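Local coordinates for protein serpin-12 (Manduca sexta, PDB 6CJ7) that probably inhibits serine proteases as a member of the serpin family and controls the prophenoloxidase activation system in larval hemolymph, at residues Ser33-Ala38 with Ala375-Pro380; Leu234-Pro239 with Lys357-Ile362; Asn23-Met28 with Ala247-Leu252. All blocks are in the same frame, centred on the assembly; numbering follows the deposited sequence.

Contact 1: residues Ser33-Ala38 with Ala375-Pro380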
ATOM      1  N   SER A  33     -12.367  10.776  -7.251  1.00 34.07           N
ATOM      2  CA  SER A  33     -11.471  10.922  -8.381  1.00 36.78           C
ATOM      3  C   SER A  33     -10.116  11.403  -7.875  1.00 40.29           C
ATOM      4  O   SER A  33      -9.879  11.529  -6.672  1.00 45.98           O
ATOM      5  CB  SER A  33     -12.061  11.883  -9.411  1.00 44.78           C
ATOM      6  OG  SER A  33     -12.304  13.147  -8.823  1.00 46.80           O
ATOM      7  N   GLY A  34      -9.213  11.667  -8.802  1.00 33.03           N
ATOM      8  CA  GLY A  34      -7.916  12.183  -8.424  1.00 31.52           C
ATOM      9  C   GLY A  34      -6.912  11.083  -8.165  1.00 26.53           C
ATOM     10  O   GLY A  34      -7.212   9.884  -8.201  1.00 25.46           O
ATOM     11  N   ASN A  35      -5.680  11.514  -7.899  1.00 26.33           N
ATOM     12  CA  ASN A  35      -4.629  10.574  -7.516  1.00 24.48           C
ATOM     13  C   ASN A  35      -5.074   9.737  -6.327  1.00 25.38           C
ATOM     14  O   ASN A  35      -5.697  10.240  -5.385  1.00 27.52           O
ATOM     15  CB  ASN A  35      -3.345  11.321  -7.155  1.00 24.98           C
ATOM     16  CG  ASN A  35      -2.638  11.879  -8.365  1.00 25.61           C
ATOM     17  OD1 ASN A  35      -2.917  11.473  -9.483  1.00 25.27           O
ATOM     18  ND2 ASN A  35      -1.738  12.823  -8.146  1.00 26.76           N
ATOM     19  N   LEU A  36      -4.755   8.451  -6.373  1.00 21.82           N
ATOM     20  CA  LEU A  36      -5.082   7.554  -5.277  1.00 20.87           C
ATOM     21  C   LEU A  36      -3.937   6.573  -5.093  1.00 24.33           C
ATOM     22  O   LEU A  36      -3.457   5.987  -6.067  1.00 23.26           O
ATOM     23  CB  LEU A  36      -6.391   6.814  -5.556  1.00 22.57           C
ATOM     24  CG  LEU A  36      -6.966   6.045  -4.371  1.00 31.43           C
ATOM     25  CD1 LEU A  36      -7.575   7.017  -3.371  1.00 32.89           C
ATOM     26  CD2 LEU A  36      -7.989   5.022  -4.852  1.00 32.99           C
ATOM     27  N   ALA A  37      -3.513   6.384  -3.843  1.00 20.84           N
ATOM     28  CA  ALA A  37      -2.396   5.498  -3.544  1.00 18.26           C
ATOM     29  C   ALA A  37      -2.659   4.805  -2.220  1.00 18.84           C
ATOM     30  O   ALA A  37      -3.146   5.436  -1.279  1.00 23.21           O
ATOM     31  CB  ALA A  37      -1.081   6.274  -3.464  1.00 27.66           C
ATOM     32  N   ALA A  38      -2.336   3.513  -2.152  1.00 16.79           N
ATOM     33  CA  ALA A  38      -2.471   2.768  -0.910  1.00 17.24           C
ATOM     34  C   ALA A  38      -1.667   1.490  -1.035  1.00 19.24           C
ATOM     35  O   ALA A  38      -1.324   1.055  -2.140  1.00 20.09           O
ATOM     36  CB  ALA A  38      -3.928   2.431  -0.581  1.00 20.64           C
ATOM     37  N   ALA A 375      -1.283   2.471  -7.237  1.00 18.29           N
ATOM     38  CA  ALA A 375      -1.499   3.899  -7.422  1.00 21.76           C
ATOM     39  C   ALA A 375      -2.270   4.124  -8.705  1.00 21.96           C
ATOM     40  O   ALA A 375      -1.910   3.588  -9.759  1.00 23.49           O
ATOM     41  CB  ALA A 375      -0.181   4.681  -7.462  1.00 24.81           C
ATOM     42  N   ARG A 376      -3.305   4.947  -8.618  1.00 20.06           N
ATOM     43  CA  ARG A 376      -3.978   5.484  -9.789  1.00 19.60           C
ATOM     44  C   ARG A 376      -3.426   6.892  -9.997  1.00 20.18           C
ATOM     45  O   ARG A 376      -3.694   7.803  -9.205  1.00 23.34           O
ATOM     46  CB  ARG A 376      -5.495   5.473  -9.582  1.00 21.78           C
ATOM     47  CG  ARG A 376      -6.318   6.190 -10.681  1.00 24.75           C
ATOM     48  CD  ARG A 376      -7.781   6.079 -10.390  1.00 25.59           C
ATOM     49  NE  ARG A 376      -8.134   7.060  -9.367  1.00 27.33           N
ATOM     50  CZ  ARG A 376      -9.287   7.113  -8.719  1.00 26.98           C
ATOM     51  NH1 ARG A 376     -10.238   6.247  -9.000  1.00 25.54           N
ATOM     52  NH2 ARG A 376      -9.478   8.044  -7.796  1.00 28.43           N
ATOM     53  N   ILE A 377      -2.632   7.065 -11.044  1.00 20.33           N
ATOM     54  CA  ILE A 377      -1.954   8.328 -11.302  1.00 22.29           C
ATOM     55  C   ILE A 377      -2.814   9.108 -12.289  1.00 24.09           C
ATOM     56  O   ILE A 377      -2.781   8.855 -13.499  1.00 21.29           O
ATOM     57  CB  ILE A 377      -0.531   8.119 -11.829  1.00 20.62           C
ATOM     58  CG1 ILE A 377       0.227   7.160 -10.902  1.00 23.82           C
ATOM     59  CG2 ILE A 377       0.168   9.455 -11.996  1.00 26.01           C
ATOM     60  CD1 ILE A 377       0.700   7.781  -9.630  1.00 34.00           C
ATOM     61  N   MET A 378      -3.601  10.055 -11.761  1.00 21.09           N
ATOM     62  CA  MET A 378      -4.370  10.999 -12.564  1.00 22.34           C
ATOM     63  C   MET A 378      -3.579  12.237 -12.943  1.00 24.91           C
ATOM     64  O   MET A 378      -3.918  12.892 -13.934  1.00 26.73           O
ATOM     65  CB  MET A 378      -5.636  11.466 -11.832  1.00 23.20           C
ATOM     66  CG  MET A 378      -6.580  10.369 -11.395  1.00 29.30           C
ATOM     67  SD  MET A 378      -7.026   9.150 -12.679  1.00 29.78           S
ATOM     68  CE  MET A 378      -8.301  10.012 -13.700  1.00 50.09           C
ATOM     69  N   ASP A 379      -2.588  12.605 -12.146  1.00 24.41           N
ATOM     70  CA  ASP A 379      -1.862  13.859 -12.341  1.00 28.89           C
ATOM     71  C   ASP A 379      -0.499  13.709 -11.682  1.00 27.28           C
ATOM     72  O   ASP A 379      -0.382  13.869 -10.463  1.00 26.28           O
ATOM     73  CB  ASP A 379      -2.635  15.037 -11.729  1.00 31.28           C
ATOM     74  CG  ASP A 379      -1.985  16.387 -12.002  1.00 33.11           C
ATOM     75  OD1 ASP A 379      -0.818  16.417 -12.452  1.00 28.51           O
ATOM     76  OD2 ASP A 379      -2.643  17.429 -11.756  1.00 33.56           O
ATOM     77  N   PRO A 380       0.552  13.403 -12.445  1.00 25.50           N
ATOM     78  CA  PRO A 380       1.864  13.168 -11.830  1.00 22.51           C
ATOM     79  C   PRO A 380       2.530  14.422 -11.280  1.00 25.98           C
ATOM     80  O   PRO A 380       3.590  14.297 -10.656  1.00 30.29           O
ATOM     81  CB  PRO A 380       2.682  12.572 -12.986  1.00 22.90           C
ATOM     82  CG  PRO A 380       2.076  13.202 -14.209  1.00 22.99           C
ATOM     83  CD  PRO A 380       0.589  13.259 -13.911  1.00 28.30           C
TER
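A375 sits across from A37 in a non-hydrogen-bonded antiparallel pair, and the two CB atoms come to 4.4 Å on the face where I277 of strand 265-282 packs against A37. The next pair, R376 with L36, is the hydrogen-bonded one: R376 N reaches L36 O at 2.8 Å, and L36 N returns a bond to R376 O at 3.1 Å. These are the two outermost strands at one end of serpin sheet B, 370-377 and the short strand 36-38 that follows helix 19-31. The R376 side chain runs out straight from the backbone and bends at chi3 (79°), which brings the guanidinium edge round to the loop at G34. There NE and NH2 share a single acceptor side-on: G34 O lies 3.2 Å from NE and 2.9 Å from NH2, close to the guanidinium plane, while L36 CD2 rests over one face. The other terminal nitrogen, NH1, turns to D246 in a salt bridge and to A29 O. Past I377 the strand pairing gives way to N35, whose OD1 takes the amide of M378 (N to OD1, 2.8 Å) nearly end-on to the C=O. The M378 side chain folds up beside G34, its CG against the peptide. N35 OD1 also takes the amide of D379 (N to OD1, 2.9 Å) from a more angled direction, and N35 ND2 points back at D379 O in an almost straight bond of 2.9 Å, with the acceptor in the amide plane. The D379 carboxylate leads off to T381 and K199. With three bonds to backbone atoms, the N35 amide is fixed in rotation and holds the turn at M378-D379 against the loop of 33-35, while the R376 charge, shared between D246 and several carbonyls, is probably well compensated although buried.

Contact 2: residues Leu234-Pro239 with Lys357-Ile362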
ATOM      1  N   LEU A 234       8.073  -2.335 -10.816  1.00 17.53           N
ATOM      2  CA  LEU A 234       6.978  -1.404 -11.045  1.00 18.98           C
ATOM      3  C   LEU A 234       6.240  -1.881 -12.288  1.00 18.63           C
ATOM      4  O   LEU A 234       6.814  -1.925 -13.386  1.00 20.25           O
ATOM      5  CB  LEU A 234       7.444   0.044 -11.204  1.00 18.01           C
ATOM      6  CG  LEU A 234       6.289   1.052 -11.064  1.00 18.86           C
ATOM      7  CD1 LEU A 234       5.840   1.166  -9.604  1.00 20.13           C
ATOM      8  CD2 LEU A 234       6.706   2.405 -11.642  1.00 22.86           C
ATOM      9  N   ILE A 235       4.986  -2.278 -12.103  1.00 18.42           N
ATOM     10  CA  ILE A 235       4.145  -2.742 -13.191  1.00 19.12           C
ATOM     11  C   ILE A 235       3.250  -1.574 -13.564  1.00 19.63           C
ATOM     12  O   ILE A 235       2.488  -1.071 -12.731  1.00 20.32           O
ATOM     13  CB  ILE A 235       3.341  -3.983 -12.780  1.00 20.41           C
ATOM     14  CG1 ILE A 235       4.308  -5.102 -12.375  1.00 21.17           C
ATOM     15  CG2 ILE A 235       2.431  -4.438 -13.929  1.00 23.66           C
ATOM     16  CD1 ILE A 235       3.632  -6.296 -11.728  1.00 24.37           C
ATOM     17  N   VAL A 236       3.388  -1.088 -14.791  1.00 19.76           N
ATOM     18  CA  VAL A 236       2.669   0.096 -15.249  1.00 20.11           C
ATOM     19  C   VAL A 236       1.672  -0.343 -16.306  1.00 21.70           C
ATOM     20  O   VAL A 236       2.030  -1.051 -17.257  1.00 21.85           O
ATOM     21  CB  VAL A 236       3.629   1.164 -15.796  1.00 20.99           C
ATOM     22  CG1 VAL A 236       2.852   2.417 -16.204  1.00 20.90           C
ATOM     23  CG2 VAL A 236       4.700   1.487 -14.764  1.00 28.12           C
ATOM     24  N   VAL A 237       0.415   0.062 -16.129  1.00 22.30           N
ATOM     25  CA  VAL A 237      -0.676  -0.411 -16.964  1.00 22.51           C
ATOM     26  C   VAL A 237      -1.384   0.816 -17.513  1.00 24.13           C
ATOM     27  O   VAL A 237      -1.839   1.673 -16.743  1.00 25.07           O
ATOM     28  CB  VAL A 237      -1.642  -1.312 -16.174  1.00 22.33           C
ATOM     29  CG1 VAL A 237      -2.590  -2.010 -17.120  1.00 27.83           C
ATOM     30  CG2 VAL A 237      -0.862  -2.339 -15.351  1.00 23.88           C
ATOM     31  N   LEU A 238      -1.461   0.904 -18.836  1.00 24.50           N
ATOM     32  CA  LEU A 238      -1.890   2.111 -19.520  1.00 25.44           C
ATOM     33  C   LEU A 238      -3.118   1.794 -20.369  1.00 31.01           C
ATOM     34  O   LEU A 238      -3.023   0.972 -21.293  1.00 34.83           O
ATOM     35  CB  LEU A 238      -0.754   2.636 -20.388  1.00 26.79           C
ATOM     36  CG  LEU A 238      -0.909   3.922 -21.180  1.00 28.40           C
ATOM     37  CD1 LEU A 238      -1.089   5.113 -20.274  1.00 29.19           C
ATOM     38  CD2 LEU A 238       0.317   4.114 -22.077  1.00 32.71           C
ATOM     39  N   PRO A 239      -4.277   2.409 -20.116  1.00 30.73           N
ATOM     40  CA  PRO A 239      -5.461   2.105 -20.919  1.00 34.55           C
ATOM     41  C   PRO A 239      -5.245   2.508 -22.363  1.00 39.02           C
ATOM     42  O   PRO A 239      -4.581   3.497 -22.670  1.00 37.29           O
ATOM     43  CB  PRO A 239      -6.565   2.948 -20.265  1.00 34.75           C
ATOM     44  CG  PRO A 239      -6.030   3.400 -18.980  1.00 29.04           C
ATOM     45  CD  PRO A 239      -4.530   3.440 -19.090  1.00 29.93           C
ATOM     46  N   LYS A 357      -1.010  10.139 -20.071  1.00 25.94           N
ATOM     47  CA  LYS A 357      -2.417  10.182 -19.715  1.00 27.20           C
ATOM     48  C   LYS A 357      -2.560   9.294 -18.493  1.00 23.20           C
ATOM     49  O   LYS A 357      -1.623   8.566 -18.140  1.00 23.04           O
ATOM     50  CB  LYS A 357      -3.301   9.699 -20.869  1.00 28.19           C
ATOM     51  CG  LYS A 357      -3.078   8.261 -21.271  1.00 33.47           C
ATOM     52  CD  LYS A 357      -3.975   7.893 -22.442  1.00 43.20           C
ATOM     53  CE  LYS A 357      -3.703   6.482 -22.923  1.00 50.43           C
ATOM     54  NZ  LYS A 357      -4.783   5.992 -23.827  1.00 56.44           N
ATOM     55  N   PRO A 358      -3.702   9.348 -17.801  1.00 23.73           N
ATOM     56  CA  PRO A 358      -3.829   8.585 -16.551  1.00 22.79           C
ATOM     57  C   PRO A 358      -3.527   7.092 -16.701  1.00 23.67           C
ATOM     58  O   PRO A 358      -3.889   6.453 -17.696  1.00 24.46           O
ATOM     59  CB  PRO A 358      -5.293   8.827 -16.152  1.00 21.45           C
ATOM     60  CG  PRO A 358      -5.554  10.168 -16.634  1.00 24.43           C
ATOM     61  CD  PRO A 358      -4.827  10.288 -17.975  1.00 23.67           C
ATOM     62  N   PHE A 359      -2.870   6.540 -15.685  1.00 22.10           N
ATOM     63  CA  PHE A 359      -2.377   5.170 -15.736  1.00 21.45           C
ATOM     64  C   PHE A 359      -2.344   4.590 -14.333  1.00 22.88           C
ATOM     65  O   PHE A 359      -2.500   5.305 -13.341  1.00 20.41           O
ATOM     66  CB  PHE A 359      -0.982   5.088 -16.390  1.00 22.75           C
ATOM     67  CG  PHE A 359       0.093   5.833 -15.635  1.00 20.68           C
ATOM     68  CD1 PHE A 359       0.349   7.170 -15.919  1.00 22.47           C
ATOM     69  CD2 PHE A 359       0.877   5.191 -14.696  1.00 25.14           C
ATOM     70  CE1 PHE A 359       1.348   7.860 -15.246  1.00 23.99           C
ATOM     71  CE2 PHE A 359       1.870   5.870 -14.009  1.00 24.85           C
ATOM     72  CZ  PHE A 359       2.110   7.205 -14.286  1.00 24.68           C
ATOM     73  N   LEU A 360      -2.151   3.273 -14.265  1.00 19.90           N
ATOM     74  CA  LEU A 360      -2.041   2.542 -13.010  1.00 19.08           C
ATOM     75  C   LEU A 360      -0.597   2.110 -12.809  1.00 21.72           C
ATOM     76  O   LEU A 360       0.057   1.653 -13.752  1.00 22.51           O
ATOM     77  CB  LEU A 360      -2.907   1.288 -13.020  1.00 22.33           C
ATOM     78  CG  LEU A 360      -4.414   1.416 -13.117  1.00 25.02           C
ATOM     79  CD1 LEU A 360      -4.994   0.017 -12.944  1.00 30.93           C
ATOM     80  CD2 LEU A 360      -4.937   2.367 -12.033  1.00 28.15           C
ATOM     81  N   ALA A 361      -0.098   2.239 -11.585  1.00 20.84           N
ATOM     82  CA  ALA A 361       1.222   1.725 -11.249  1.00 20.46           C
ATOM     83  C   ALA A 361       1.098   0.807 -10.046  1.00 18.18           C
ATOM     84  O   ALA A 361       0.440   1.146  -9.063  1.00 19.73           O
ATOM     85  CB  ALA A 361       2.209   2.863 -10.958  1.00 22.31           C
ATOM     86  N   ILE A 362       1.750  -0.353 -10.117  1.00 17.32           N
ATOM     87  CA  ILE A 362       1.686  -1.348  -9.055  1.00 18.61           C
ATOM     88  C   ILE A 362       3.113  -1.694  -8.683  1.00 18.82           C
ATOM     89  O   ILE A 362       3.906  -2.063  -9.552  1.00 20.18           O
ATOM     90  CB  ILE A 362       0.917  -2.604  -9.494  1.00 18.57           C
ATOM     91  CG1 ILE A 362      -0.533  -2.237  -9.820  1.00 21.79           C
ATOM     92  CG2 ILE A 362       0.959  -3.681  -8.395  1.00 18.85           C
ATOM     93  CD1 ILE A 362      -1.350  -3.378 -10.371  1.00 26.25           C
TER
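L234 swings its CD1 over the neighbouring strand to touch A361 CB at 4.2 Å, at the start of an antiparallel ladder in serpin sheet B that joins strands 232-239 and 359-365. I235 makes the first hydrogen-bonded pair, with I362: I235 N to I362 O is 2.8 Å and almost straight, and I362 N to I235 O is 2.8 Å as well. Both isoleucines rise on the face covered by helix 254-260, where V257 meets the two of them. V236 pairs with A361 without backbone bonds, its side chain on the other face. V236 CG1 is directed along the strand to F359 CD2 (3.7 Å), meeting the phenyl ring at an oblique angle. V237 is on the same face as the isoleucines, beside L360, and here L248 of helix 245-251 packs on both; it makes the second pair: V237 N to L360 O is 2.9 Å, and L360 N to V237 O is 3.0 Å. L238 lies on the same side as F359. Its CD1 sits 3.9 Å from F359 CB and also presses on the aliphatic part of K357, whose chain runs at about a right angle to the leucine. P239 cannot donate an amide bond and packs its ring, through CD, against P358 O. K357 has CG wedged between its backbone N and carbonyl carbon (chi1 63°) and is extended from there on, which carries the amine across L238 to the end of the opposite strand; there NZ donates to P239 O at 2.8 Å, tilted about 34° from the carbonyl plane.

Contact 3: residues Asn23-Met28 with Ala247-Leu252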
ATOM      1  N   ASN A  23      -9.156  -5.186  -2.567  1.00 22.30           N
ATOM      2  CA  ASN A  23     -10.580  -4.846  -2.569  1.00 23.58           C
ATOM      3  C   ASN A  23     -10.820  -3.476  -1.940  1.00 23.75           C
ATOM      4  O   ASN A  23     -11.640  -2.690  -2.435  1.00 24.02           O
ATOM      5  CB  ASN A  23     -11.382  -5.915  -1.820  1.00 28.62           C
ATOM      6  CG  ASN A  23     -11.299  -7.293  -2.464  1.00 34.09           C
ATOM      7  OD1 ASN A  23     -11.087  -7.424  -3.662  1.00 35.22           O
ATOM      8  ND2 ASN A  23     -11.503  -8.332  -1.652  1.00 38.01           N
ATOM      9  N   VAL A  24     -10.118  -3.175  -0.842  1.00 22.59           N
ATOM     10  CA  VAL A  24     -10.242  -1.862  -0.212  1.00 20.41           C
ATOM     11  C   VAL A  24      -9.809  -0.768  -1.178  1.00 21.01           C
ATOM     12  O   VAL A  24     -10.501   0.246  -1.350  1.00 22.58           O
ATOM     13  CB  VAL A  24      -9.434  -1.807   1.095  1.00 19.32           C
ATOM     14  CG1 VAL A  24      -9.343  -0.358   1.611  1.00 20.24           C
ATOM     15  CG2 VAL A  24     -10.096  -2.718   2.165  1.00 18.77           C
ATOM     16  N   PHE A  25      -8.662  -0.955  -1.827  1.00 20.33           N
ATOM     17  CA  PHE A  25      -8.183   0.050  -2.774  1.00 19.36           C
ATOM     18  C   PHE A  25      -9.189   0.272  -3.891  1.00 22.46           C
ATOM     19  O   PHE A  25      -9.485   1.413  -4.259  1.00 21.85           O
ATOM     20  CB  PHE A  25      -6.830  -0.374  -3.351  1.00 17.69           C
ATOM     21  CG  PHE A  25      -6.286   0.585  -4.390  1.00 19.16           C
ATOM     22  CD1 PHE A  25      -5.595   1.731  -4.006  1.00 23.90           C
ATOM     23  CD2 PHE A  25      -6.476   0.341  -5.740  1.00 20.10           C
ATOM     24  CE1 PHE A  25      -5.098   2.624  -4.970  1.00 22.40           C
ATOM     25  CE2 PHE A  25      -5.990   1.238  -6.714  1.00 22.83           C
ATOM     26  CZ  PHE A  25      -5.297   2.369  -6.322  1.00 20.36           C
ATOM     27  N   LYS A  26      -9.733  -0.815  -4.448  1.00 21.30           N
ATOM     28  CA  LYS A  26     -10.694  -0.672  -5.536  1.00 22.45           C
ATOM     29  C   LYS A  26     -11.962   0.019  -5.063  1.00 22.40           C
ATOM     30  O   LYS A  26     -12.543   0.826  -5.800  1.00 26.05           O
ATOM     31  CB  LYS A  26     -11.014  -2.037  -6.145  1.00 22.05           C
ATOM     32  CG  LYS A  26      -9.844  -2.632  -6.944  1.00 23.29           C
ATOM     33  CD  LYS A  26     -10.301  -3.802  -7.791  1.00 27.09           C
ATOM     34  CE  LYS A  26      -9.150  -4.371  -8.615  1.00 26.30           C
ATOM     35  NZ  LYS A  26      -9.682  -5.326  -9.635  1.00 31.26           N
ATOM     36  N   GLN A  27     -12.404  -0.284  -3.839  1.00 21.49           N
ATOM     37  CA  GLN A  27     -13.582   0.393  -3.300  1.00 22.67           C
ATOM     38  C   GLN A  27     -13.339   1.891  -3.176  1.00 25.87           C
ATOM     39  O   GLN A  27     -14.169   2.700  -3.608  1.00 28.17           O
ATOM     40  CB  GLN A  27     -13.977  -0.210  -1.949  1.00 24.15           C
ATOM     41  CG  GLN A  27     -15.179   0.481  -1.286  1.00 26.70           C
ATOM     42  CD  GLN A  27     -16.437   0.383  -2.122  1.00 34.38           C
ATOM     43  OE1 GLN A  27     -16.733  -0.664  -2.698  1.00 36.42           O
ATOM     44  NE2 GLN A  27     -17.180   1.477  -2.204  1.00 32.94           N
ATOM     45  N   MET A  28     -12.189   2.260  -2.623  1.00 23.75           N
ATOM     46  CA  MET A  28     -11.832   3.665  -2.465  1.00 23.56           C
ATOM     47  C   MET A  28     -11.748   4.390  -3.810  1.00 24.67           C
ATOM     48  O   MET A  28     -12.031   5.585  -3.891  1.00 24.74           O
ATOM     49  CB  MET A  28     -10.507   3.798  -1.713  1.00 22.24           C
ATOM     50  CG  MET A  28     -10.532   3.232  -0.303  1.00 31.62           C
ATOM     51  SD  MET A  28      -8.920   3.292   0.501  1.00 39.18           S
ATOM     52  CE  MET A  28      -8.950   4.941   1.199  1.00 42.28           C
ATOM     53  N   ALA A 247     -12.212   2.019 -15.554  1.00 36.96           N
ATOM     54  CA  ALA A 247     -12.637   0.759 -16.157  1.00 37.69           C
ATOM     55  C   ALA A 247     -11.525  -0.276 -16.073  1.00 37.40           C
ATOM     56  O   ALA A 247     -11.757  -1.434 -15.702  1.00 37.67           O
ATOM     57  CB  ALA A 247     -13.043   0.983 -17.612  1.00 41.80           C
ATOM     58  N   LEU A 248     -10.303   0.137 -16.408  1.00 34.50           N
ATOM     59  CA  LEU A 248      -9.151  -0.751 -16.295  1.00 30.14           C
ATOM     60  C   LEU A 248      -9.006  -1.284 -14.878  1.00 30.22           C
ATOM     61  O   LEU A 248      -8.867  -2.497 -14.667  1.00 32.31           O
ATOM     62  CB  LEU A 248      -7.889   0.000 -16.725  1.00 31.93           C
ATOM     63  CG  LEU A 248      -6.558  -0.681 -16.430  1.00 35.22           C
ATOM     64  CD1 LEU A 248      -6.462  -1.980 -17.211  1.00 35.12           C
ATOM     65  CD2 LEU A 248      -5.407   0.253 -16.777  1.00 34.18           C
ATOM     66  N   LEU A 249      -9.046  -0.392 -13.885  1.00 29.01           N
ATOM     67  CA  LEU A 249      -8.785  -0.818 -12.518  1.00 27.83           C
ATOM     68  C   LEU A 249      -9.860  -1.779 -12.020  1.00 29.64           C
ATOM     69  O   LEU A 249      -9.546  -2.768 -11.348  1.00 32.24           O
ATOM     70  CB  LEU A 249      -8.675   0.401 -11.603  1.00 28.77           C
ATOM     71  CG  LEU A 249      -8.556   0.074 -10.116  1.00 28.76           C
ATOM     72  CD1 LEU A 249      -7.290  -0.726  -9.853  1.00 22.40           C
ATOM     73  CD2 LEU A 249      -8.564   1.347  -9.302  1.00 29.89           C
ATOM     74  N   SER A 250     -11.126  -1.526 -12.359  1.00 37.30           N
ATOM     75  CA  SER A 250     -12.204  -2.398 -11.896  1.00 42.67           C
ATOM     76  C   SER A 250     -12.045  -3.823 -12.419  1.00 43.05           C
ATOM     77  O   SER A 250     -12.331  -4.791 -11.701  1.00 46.75           O
ATOM     78  CB  SER A 250     -13.556  -1.826 -12.319  1.00 48.96           C
ATOM     79  OG  SER A 250     -13.843  -0.636 -11.611  1.00 53.34           O
ATOM     80  N   SER A 251     -11.580  -3.974 -13.660  1.00 41.19           N
ATOM     81  CA  SER A 251     -11.513  -5.280 -14.305  1.00 45.80           C
ATOM     82  C   SER A 251     -10.225  -6.038 -14.012  1.00 44.07           C
ATOM     83  O   SER A 251     -10.188  -7.259 -14.198  1.00 50.31           O
ATOM     84  CB  SER A 251     -11.661  -5.127 -15.824  1.00 53.38           C
ATOM     85  OG  SER A 251     -10.481  -4.593 -16.411  1.00 56.58           O
ATOM     86  N   LEU A 252      -9.181  -5.353 -13.557  1.00 34.48           N
ATOM     87  CA  LEU A 252      -7.849  -5.944 -13.469  1.00 33.13           C
ATOM     88  C   LEU A 252      -7.706  -6.767 -12.195  1.00 34.14           C
ATOM     89  O   LEU A 252      -7.759  -6.219 -11.089  1.00 36.90           O
ATOM     90  CB  LEU A 252      -6.793  -4.842 -13.515  1.00 34.14           C
ATOM     91  CG  LEU A 252      -5.333  -5.288 -13.508  1.00 35.98           C
ATOM     92  CD1 LEU A 252      -4.995  -6.006 -14.804  1.00 39.57           C
ATOM     93  CD2 LEU A 252      -4.412  -4.092 -13.292  1.00 34.91           C
TER
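F25 and L249 meet through their outer atoms: ring carbon CE2 of F25 is 3.7 Å from L249 CD2 and 3.9 Å from L249 CD1. The two methyls approach differently, CD1 lying in the ring plane at its edge and CD2 coming in obliquely. F25 keeps CG opposite its backbone N (chi1 178°), which throws the ring off the side of its helix; L249 has the same kind of first torsion, and its CB is directed toward helix 19-31. Each also rests on M374 of strand 370-377, which lies beneath both helices. These are helices A and G of the serpin fold, 19-31 and 245-251, which run roughly antiparallel here (152°) with axes 10.3 Å apart, a spacing that side chains span, F25 and L249 from both sides and K26 by its full length. With CG beside the backbone N (chi1 -71°) and every later torsion extended, the K26 chain reaches the C-terminal end of helix 245-251, passing over L249 with CE 4.3 Å from L249 CD1. The ammonium ends among three carbonyls. NZ to L252 O is 2.6 Å, the shortest of the three, made from well above the carbonyl plane; the bonds from NZ to L249 O (3.1 Å) and S250 O (3.4 Å) are weak. A positive group at this helix end probably gains from the carbonyls that point out of it. S251, one residue before the chain leaves helical geometry, turns its hydroxyl back along the helix, and OG donates to L248 O at 3.2 Å.

In the fold
From the N terminus the chain first makes helix 19-31, then turns into strand 36-38, so contacts 3 and 1 begin as neighbours, with F25 packed on L36 and A38. Far along, strand 232-239 starts contact 2 and runs on into helix 245-251, which closes the loop of contact 3. Strand 359-365 closes contact 2, and strand 370-377 closes contact 1. Contact 2 thus nests within contact 1, while contact 3 crosses both. Strands 359-365 and 370-377 are adjacent, with backbone bonds between A375 and A361 and between I377 and F359, making one run of sheet B; L248 and F25 lay the two helices over it.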